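Local coordinates for protein gp18 (PDB 3GS9) that is a tail protein of a Listeria prophage, probably a structural component of the phage tail related to the prophage endopeptidase tail family, at residues Ile6-Phe11 with Ser60-Arg65; Ala197-Asp202 with Pro268-Ser273. All coordinates share one frame; numbering follows the deposited sequence. Where two conformers were deposited one is given.

Interaction 1 of 2, residues Ile6-Phe11 with Ser60-Arg65; sequences IIVADF and SSVYFR
Ile7 and Tyr63 form a hydrogen-bonded pair between strands 7-9 and 61-64, which run antiparallel at 163° with their axes 4.7 Å apart. Of its two bonds, the one from Tyr63 N to Ile7 O is short at 2.7 Å and almost straight; the return bond, Ile7 N to Tyr63 O, is longer at 3.2 Å. Ala9 and Ser61 make the next such pair, in which Ala9 N to Ser61 O and Ser61 N to Ala9 O are both 2.9 Å. Between them Val8 faces Val62 as a non-hydrogen-bonded pair, where Val8 CA-H leans on Ser61 O.

Apolar contacts gather on the face that carries the two valines. Val8 CG2 meets Val62 CG2 at 4.0 Å, the side chains lying alongside and pointing the same way. The other branch, Val62 CG1, stands anti to the backbone N (chi1 -176°) and, in the conformer given for Ile6, meets Ile6 CG2 at 3.5 Å. In that conformer Ile6 CD1 comes to the edge of the Phe64 ring near its plane, beside ring atom CD1. On the Tyr63 face, the ring turns an edge to Ile7 O and to the methyl of Ala9.

Water links the polar end. One molecule donates to Ser60 OG at 2.8 Å and accepts from Phe11 N, while Ser60 OG is also bonded to Phe55 O and Asp57 N. Asp10 OD1 accepts from the backbone N-H groups of Asn14 and Asn15.

Strand 16-18 flanks 7-9 and strand 67-74 flanks 61-64, so this is an interior ladder of the antiparallel sheet in the N-terminal prophage-tail domain.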
ATOM      1  N   ILE A   6      12.733 -11.246 -36.186  1.00 20.73           N
ATOM      2  CA  ILE A   6      11.956 -11.701 -35.037  0.50 22.12           C
ATOM      3  C   ILE A   6      11.176 -12.954 -35.455  1.00 19.33           C
ATOM      4  O   ILE A   6      10.532 -12.922 -36.498  1.00 18.00           O
ATOM      5  CB  ILE A   6      10.865 -10.646 -34.655  0.50 20.43           C
ATOM      6  CG1 ILE A   6      11.444  -9.232 -34.485  0.50 27.66           C
ATOM      7  CG2 ILE A   6      10.101 -11.065 -33.403  0.50 24.81           C
ATOM      8  CD1 ILE A   6      12.530  -9.147 -33.458  0.50 29.56           C
ATOM      9  N   ILE A   7      11.190 -14.007 -34.648  1.00 17.33           N
ATOM     10  CA  ILE A   7      10.398 -15.208 -34.935  1.00 15.47           C
ATOM     11  C   ILE A   7       9.307 -15.334 -33.872  1.00 16.37           C
ATOM     12  O   ILE A   7       9.561 -15.071 -32.707  1.00 15.44           O
ATOM     13  CB  ILE A   7      11.252 -16.496 -34.903  1.00 13.67           C
ATOM     14  CG1 ILE A   7      12.486 -16.437 -35.850  1.00 16.46           C
ATOM     15  CG2 ILE A   7      10.373 -17.706 -35.239  1.00 17.96           C
ATOM     16  CD1 ILE A   7      12.202 -15.964 -37.244  1.00 24.80           C
ATOM     17  N   VAL A   8       8.110 -15.711 -34.295  1.00 16.15           N
ATOM     18  CA  VAL A   8       6.956 -15.940 -33.417  0.50 17.87           C
ATOM     19  C   VAL A   8       6.469 -17.372 -33.589  1.00 16.19           C
ATOM     20  O   VAL A   8       6.344 -17.847 -34.733  1.00 15.17           O
ATOM     21  CB  VAL A   8       5.790 -14.978 -33.791  0.50 19.88           C
ATOM     22  CG1 VAL A   8       4.459 -15.398 -33.125  0.50 16.55           C
ATOM     23  CG2 VAL A   8       6.138 -13.544 -33.441  0.50 19.14           C
ATOM     24  N   ALA A   9       6.192 -18.055 -32.484  1.00 14.59           N
ATOM     25  CA  ALA A   9       5.590 -19.389 -32.512  1.00 14.47           C
ATOM     26  C   ALA A   9       4.399 -19.399 -31.576  1.00 15.65           C
ATOM     27  O   ALA A   9       4.466 -18.800 -30.510  1.00 15.39           O
ATOM     28  CB  ALA A   9       6.596 -20.435 -32.056  1.00 15.91           C
ATOM     29  N   ASP A  10       3.313 -20.070 -31.958  1.00 17.97           N
ATOM     30  CA  ASP A  10       2.178 -20.224 -31.049  1.00 16.42           C
ATOM     31  C   ASP A  10       2.592 -21.151 -29.922  1.00 15.40           C
ATOM     32  O   ASP A  10       3.622 -21.868 -30.010  1.00 15.65           O
ATOM     33  CB  ASP A  10       0.896 -20.698 -31.744  1.00 16.08           C
ATOM     34  CG  ASP A  10       0.988 -22.120 -32.283  1.00 18.83           C
ATOM     35  OD1 ASP A  10       2.095 -22.610 -32.516  1.00 22.28           O
ATOM     36  OD2 ASP A  10      -0.061 -22.778 -32.433  1.00 29.18           O
ATOM     37  N   PHE A  11       1.794 -21.158 -28.869  1.00 13.91           N
ATOM     38  CA  PHE A  11       2.155 -21.927 -27.683  1.00 15.61           C
ATOM     39  C   PHE A  11       2.360 -23.404 -28.012  1.00 17.37           C
ATOM     40  O   PHE A  11       3.235 -24.036 -27.474  1.00 19.23           O
ATOM     41  CB  PHE A  11       1.110 -21.772 -26.599  1.00 16.90           C
ATOM     42  CG  PHE A  11       1.423 -22.545 -25.373  1.00 13.73           C
ATOM     43  CD1 PHE A  11       2.453 -22.143 -24.519  1.00 16.10           C
ATOM     44  CD2 PHE A  11       0.683 -23.686 -25.038  1.00 20.90           C
ATOM     45  CE1 PHE A  11       2.742 -22.865 -23.399  1.00 14.76           C
ATOM     46  CE2 PHE A  11       0.987 -24.400 -23.910  1.00 18.67           C
ATOM     47  CZ  PHE A  11       2.003 -23.995 -23.090  1.00 18.09           C
ATOM     48  N   SER A  60       2.070 -17.208 -26.939  1.00 14.14           N
ATOM     49  CA  SER A  60       3.043 -17.311 -28.022  1.00 13.83           C
ATOM     50  C   SER A  60       4.422 -16.939 -27.532  1.00 15.86           C
ATOM     51  O   SER A  60       4.556 -16.064 -26.647  1.00 14.49           O
ATOM     52  CB  SER A  60       2.689 -16.403 -29.203  1.00 14.96           C
ATOM     53  OG  SER A  60       1.512 -16.834 -29.837  1.00 14.09           O
ATOM     54  N   SER A  61       5.433 -17.589 -28.111  1.00 13.97           N
ATOM     55  CA  SER A  61       6.822 -17.191 -27.900  1.00 16.62           C
ATOM     56  C   SER A  61       7.290 -16.236 -29.022  1.00 17.41           C
ATOM     57  O   SER A  61       7.004 -16.444 -30.201  1.00 16.06           O
ATOM     58  CB  SER A  61       7.742 -18.393 -27.875  1.00 18.15           C
ATOM     59  OG  SER A  61       7.518 -19.182 -26.714  1.00 20.02           O
ATOM     60  N   VAL A  62       8.015 -15.202 -28.613  1.00 15.65           N
ATOM     61  CA  VAL A  62       8.589 -14.208 -29.515  1.00 15.27           C
ATOM     62  C   VAL A  62      10.089 -14.227 -29.304  1.00 15.79           C
ATOM     63  O   VAL A  62      10.593 -14.038 -28.189  1.00 14.46           O
ATOM     64  CB  VAL A  62       7.981 -12.782 -29.337  1.00 16.57           C
ATOM     65  CG1 VAL A  62       8.566 -11.833 -30.378  1.00 12.47           C
ATOM     66  CG2 VAL A  62       6.450 -12.841 -29.472  1.00 17.35           C
ATOM     67  N   TYR A  63      10.804 -14.560 -30.374  1.00 14.46           N
ATOM     68  CA  TYR A  63      12.259 -14.718 -30.307  1.00 15.68           C
ATOM     69  C   TYR A  63      12.969 -13.489 -30.852  1.00 17.04           C
ATOM     70  O   TYR A  63      12.787 -13.097 -31.997  1.00 16.91           O
ATOM     71  CB  TYR A  63      12.687 -16.013 -31.020  1.00 15.64           C
ATOM     72  CG  TYR A  63      12.094 -17.260 -30.416  1.00 14.46           C
ATOM     73  CD1 TYR A  63      10.851 -17.730 -30.799  1.00 15.66           C
ATOM     74  CD2 TYR A  63      12.782 -17.972 -29.449  1.00 13.49           C
ATOM     75  CE1 TYR A  63      10.318 -18.850 -30.240  1.00 14.32           C
ATOM     76  CE2 TYR A  63      12.236 -19.076 -28.878  1.00 14.84           C
ATOM     77  CZ  TYR A  63      11.031 -19.513 -29.275  1.00 16.93           C
ATOM     78  OH  TYR A  63      10.536 -20.648 -28.708  1.00 20.47           O
ATOM     79  N   PHE A  64      13.759 -12.860 -29.990  1.00 17.56           N
ATOM     80  CA  PHE A  64      14.417 -11.607 -30.313  1.00 18.02           C
ATOM     81  C   PHE A  64      15.845 -11.649 -29.760  1.00 18.00           C
ATOM     82  O   PHE A  64      16.043 -11.876 -28.576  1.00 14.60           O
ATOM     83  CB  PHE A  64      13.629 -10.407 -29.768  1.00 18.24           C
ATOM     84  CG  PHE A  64      14.393  -9.111 -29.850  1.00 16.70           C
ATOM     85  CD1 PHE A  64      14.681  -8.530 -31.064  1.00 18.22           C
ATOM     86  CD2 PHE A  64      14.832  -8.490 -28.696  1.00 18.99           C
ATOM     87  CE1 PHE A  64      15.431  -7.355 -31.144  1.00 19.65           C
ATOM     88  CE2 PHE A  64      15.574  -7.319 -28.778  1.00 18.59           C
ATOM     89  CZ  PHE A  64      15.848  -6.747 -29.993  1.00 16.90           C
ATOM     90  N   ARG A  65      16.808 -11.474 -30.651  1.00 17.98           N
ATOM     91  CA  ARG A  65      18.254 -11.487 -30.345  1.00 21.80           C
ATOM     92  C   ARG A  65      18.691 -12.650 -29.421  1.00 20.46           C
ATOM     93  O   ARG A  65      19.465 -12.482 -28.477  1.00 23.83           O
ATOM     94  CB  ARG A  65      18.723 -10.136 -29.808  1.00 21.41           C
ATOM     95  CG  ARG A  65      18.717  -9.059 -30.850  1.00 26.49           C
ATOM     96  CD  ARG A  65      19.095  -7.728 -30.258  1.00 37.91           C
ATOM     97  NE  ARG A  65      19.188  -6.703 -31.292  1.00 40.73           N
ATOM     98  CZ  ARG A  65      19.259  -5.391 -31.070  1.00 47.95           C
ATOM     99  NH1 ARG A  65      19.236  -4.900 -29.827  1.00 49.83           N
ATOM    100  NH2 ARG A  65      19.341  -4.562 -32.107  1.00 47.09           N
TER
HETATM  101  O   HOH W   1       6.038 -21.511 -28.498  1.00 24.17           O
HETATM  102  O   HOH W   2      -0.145 -18.805 -28.795  1.00 14.09           O

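Interaction 2 of 2, residues Ala197-Asp202 with Pro268-Ser273; sequences ASFDID and PATTGS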
ATOM      1  N   ALA A 197      22.187  13.478 -19.356  1.00 23.82           N
ATOM      2  CA  ALA A 197      22.259  12.898 -18.000  1.00 21.64           C
ATOM      3  C   ALA A 197      21.491  13.754 -17.022  1.00 18.73           C
ATOM      4  O   ALA A 197      21.831  14.919 -16.834  1.00 18.46           O
ATOM      5  CB  ALA A 197      23.697  12.788 -17.551  1.00 20.60           C
ATOM      6  N   SER A 198      20.453  13.176 -16.420  1.00 20.65           N
ATOM      7  CA  SER A 198      19.676  13.883 -15.389  0.50 19.38           C
ATOM      8  C   SER A 198      19.534  13.001 -14.162  1.00 18.94           C
ATOM      9  O   SER A 198      19.144  11.836 -14.253  1.00 19.38           O
ATOM     10  CB  SER A 198      18.293  14.294 -15.902  0.50 19.28           C
ATOM     11  OG  SER A 198      18.369  15.412 -16.782  0.50 17.70           O
ATOM     12  N   PHE A 199      19.835  13.576 -13.000  1.00 18.98           N
ATOM     13  CA  PHE A 199      19.892  12.824 -11.746  1.00 18.80           C
ATOM     14  C   PHE A 199      19.050  13.427 -10.629  1.00 18.19           C
ATOM     15  O   PHE A 199      18.918  14.646 -10.532  1.00 19.35           O
ATOM     16  CB  PHE A 199      21.330  12.733 -11.255  1.00 16.83           C
ATOM     17  CG  PHE A 199      22.118  11.696 -11.961  1.00 20.75           C
ATOM     18  CD1 PHE A 199      22.625  11.954 -13.228  1.00 18.74           C
ATOM     19  CD2 PHE A 199      22.277  10.426 -11.415  1.00 18.39           C
ATOM     20  CE1 PHE A 199      23.324  10.986 -13.923  1.00 21.43           C
ATOM     21  CE2 PHE A 199      22.964   9.440 -12.126  1.00 20.19           C
ATOM     22  CZ  PHE A 199      23.492   9.735 -13.376  1.00 20.83           C
ATOM     23  N   ASP A 200      18.478  12.545  -9.818  1.00 16.60           N
ATOM     24  CA  ASP A 200      17.954  12.892  -8.511  1.00 16.94           C
ATOM     25  C   ASP A 200      18.957  12.372  -7.469  1.00 16.90           C
ATOM     26  O   ASP A 200      19.406  11.238  -7.534  1.00 16.85           O
ATOM     27  CB  ASP A 200      16.558  12.293  -8.273  1.00 17.86           C
ATOM     28  CG  ASP A 200      15.986  12.659  -6.888  1.00 22.00           C
ATOM     29  OD1 ASP A 200      15.536  13.802  -6.702  1.00 25.48           O
ATOM     30  OD2 ASP A 200      15.988  11.795  -5.991  1.00 28.47           O
ATOM     31  N   ILE A 201      19.317  13.248  -6.530  1.00 17.49           N
ATOM     32  CA  ILE A 201      20.296  12.952  -5.493  1.00 16.54           C
ATOM     33  C   ILE A 201      19.755  13.469  -4.189  1.00 14.74           C
ATOM     34  O   ILE A 201      19.308  14.617  -4.112  1.00 14.61           O
ATOM     35  CB  ILE A 201      21.679  13.667  -5.774  1.00 19.01           C
ATOM     36  CG1 ILE A 201      22.086  13.491  -7.262  1.00 16.49           C
ATOM     37  CG2 ILE A 201      22.722  13.185  -4.784  1.00 17.18           C
ATOM     38  CD1 ILE A 201      23.311  14.251  -7.655  1.00 17.45           C
ATOM     39  N   ASP A 202      19.822  12.654  -3.152  1.00 14.60           N
ATOM     40  CA  ASP A 202      19.391  13.108  -1.836  1.00 13.76           C
ATOM     41  C   ASP A 202      20.226  12.465  -0.784  1.00 12.99           C
ATOM     42  O   ASP A 202      20.975  11.496  -1.046  1.00 13.49           O
ATOM     43  CB  ASP A 202      17.877  12.862  -1.636  1.00 14.82           C
ATOM     44  CG  ASP A 202      17.512  11.404  -1.452  1.00 20.93           C
ATOM     45  OD1 ASP A 202      18.029  10.778  -0.522  1.00 16.14           O
ATOM     46  OD2 ASP A 202      16.658  10.869  -2.210  1.00 20.93           O
ATOM     47  N   PRO A 268      25.358   9.568  -1.031  1.00 17.52           N
ATOM     48  CA  PRO A 268      24.027  10.113  -1.358  1.00 14.40           C
ATOM     49  C   PRO A 268      23.296   9.202  -2.328  1.00 17.01           C
ATOM     50  O   PRO A 268      23.920   8.667  -3.245  1.00 16.02           O
ATOM     51  CB  PRO A 268      24.356  11.445  -2.018  1.00 16.92           C
ATOM     52  CG  PRO A 268      25.655  11.866  -1.285  1.00 16.45           C
ATOM     53  CD  PRO A 268      26.416  10.589  -1.217  1.00 15.03           C
ATOM     54  N   ALA A 269      22.012   8.961  -2.081  1.00 16.48           N
ATOM     55  CA  ALA A 269      21.229   8.109  -2.963  1.00 16.10           C
ATOM     56  C   ALA A 269      21.097   8.854  -4.294  1.00 14.45           C
ATOM     57  O   ALA A 269      20.499   9.916  -4.360  1.00 16.70           O
ATOM     58  CB  ALA A 269      19.862   7.799  -2.324  1.00 18.52           C
ATOM     59  N   THR A 270      21.641   8.251  -5.351  1.00 14.78           N
ATOM     60  CA  THR A 270      21.840   8.915  -6.647  1.00 15.45           C
ATOM     61  C   THR A 270      21.294   8.015  -7.732  1.00 17.25           C
ATOM     62  O   THR A 270      21.775   6.859  -7.906  1.00 17.72           O
ATOM     63  CB  THR A 270      23.355   9.162  -6.896  1.00 15.38           C
ATOM     64  OG1 THR A 270      23.868   9.974  -5.829  1.00 15.38           O
ATOM     65  CG2 THR A 270      23.606   9.838  -8.241  1.00 15.65           C
ATOM     66  N   THR A 271      20.275   8.518  -8.418  1.00 16.69           N
ATOM     67  CA  THR A 271      19.590   7.779  -9.475  1.00 17.20           C
ATOM     68  C   THR A 271      19.336   8.708 -10.631  1.00 17.04           C
ATOM     69  O   THR A 271      18.788   9.786 -10.450  1.00 18.10           O
ATOM     70  CB  THR A 271      18.230   7.215  -8.997  1.00 17.60           C
ATOM     71  OG1 THR A 271      18.446   6.291  -7.920  1.00 17.04           O
ATOM     72  CG2 THR A 271      17.481   6.519 -10.159  1.00 17.61           C
ATOM     73  N   GLY A 272      19.727   8.273 -11.808  1.00 18.98           N
ATOM     74  CA  GLY A 272      19.608   9.103 -12.986  1.00 18.12           C
ATOM     75  C   GLY A 272      19.361   8.337 -14.259  1.00 19.91           C
ATOM     76  O   GLY A 272      19.627   7.129 -14.347  1.00 20.58           O
ATOM     77  N   SER A 273      18.886   9.081 -15.243  1.00 21.34           N
ATOM     78  CA  SER A 273      18.668   8.558 -16.584  1.00 22.41           C
ATOM     79  C   SER A 273      19.692   9.199 -17.496  1.00 22.04           C
ATOM     80  O   SER A 273      19.793  10.421 -17.575  1.00 20.20           O
ATOM     81  CB  SER A 273      17.261   8.903 -17.054  1.00 23.69           C
ATOM     82  OG  SER A 273      16.277   8.389 -16.171  1.00 37.60           O
TER
HETATM   83  O   HOH W   3      20.139   9.235   0.509  1.00 18.15           O
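Phe199 lays one ring face against the backbone of Gly272, whose CA sits 3.6 Å from the ring centroid in a CH-pi contact. With CG anti to the carbonyl carbon (chi1 -79°), the ring folds across the neighbouring strand; the CA atoms of Phe199 and Gly272, a non-hydrogen-bonded pair, are 3.9 Å apart. Thr270 CG2 approaches the same ring obliquely, 3.5 Å from Phe199 CD2. Farther along, Ile201 CG2 packs beside Pro268 CB at 3.7 Å and also touches Thr270 OG1.

Backbone bonds hold these groups in register. Ser198 with Ser273 and Asp200 with Thr271 each exchange two; Asp202 N reaches Ala269 O, but the answering bond from Ala269 N to Asp202 O is weak. There a water accepts from Ala269 N and donates to Asp202 OD1 at 2.8 Å; OD1 also accepts from Leu204 N.

In the next shell, Thr270 OG1 donates to Pro268 O at 2.9 Å from above the carbonyl plane. Phe290 meets the Phe199 ring with planes at about 50°. On the other face Gln333 of helix 327-334 is bonded to Asp200 OD2, Thr271 OG1 and Ala269 O. Ile201 and Asp202 also pair with a strand of the third subunit, continuing the sheet across the interface.

One face is thus mainly apolar, its Thr270 hydroxyl satisfied by Pro268 O and Tyr299 OH; on the other, the Gln333 amide bonds to both strands, with apolar helix contacts beside it.

How the interactions relate
Interactions 1 and 2 are both antiparallel strand pairings, but they belong to separate beta-sheets and to different regions of the protein, the N-terminal prophage-tail domain and the larger endopeptidase-tail region. They follow in series along the chain: 6-11 with 60-65 closes before 197-202 with 268-273 opens. Their centres lie 36 Å apart and their nearest atoms about 19 Å, so neither touches the other. Their settings differ too. In interaction 1 both strands have further neighbours within the chain, whereas in interaction 2 strand 197-202 is outermost within its own chain. Each contact also reaches another copy of the protein: Phe11 packs on Arg240 of the second subunit, and Asp202 on Lys72 of the third.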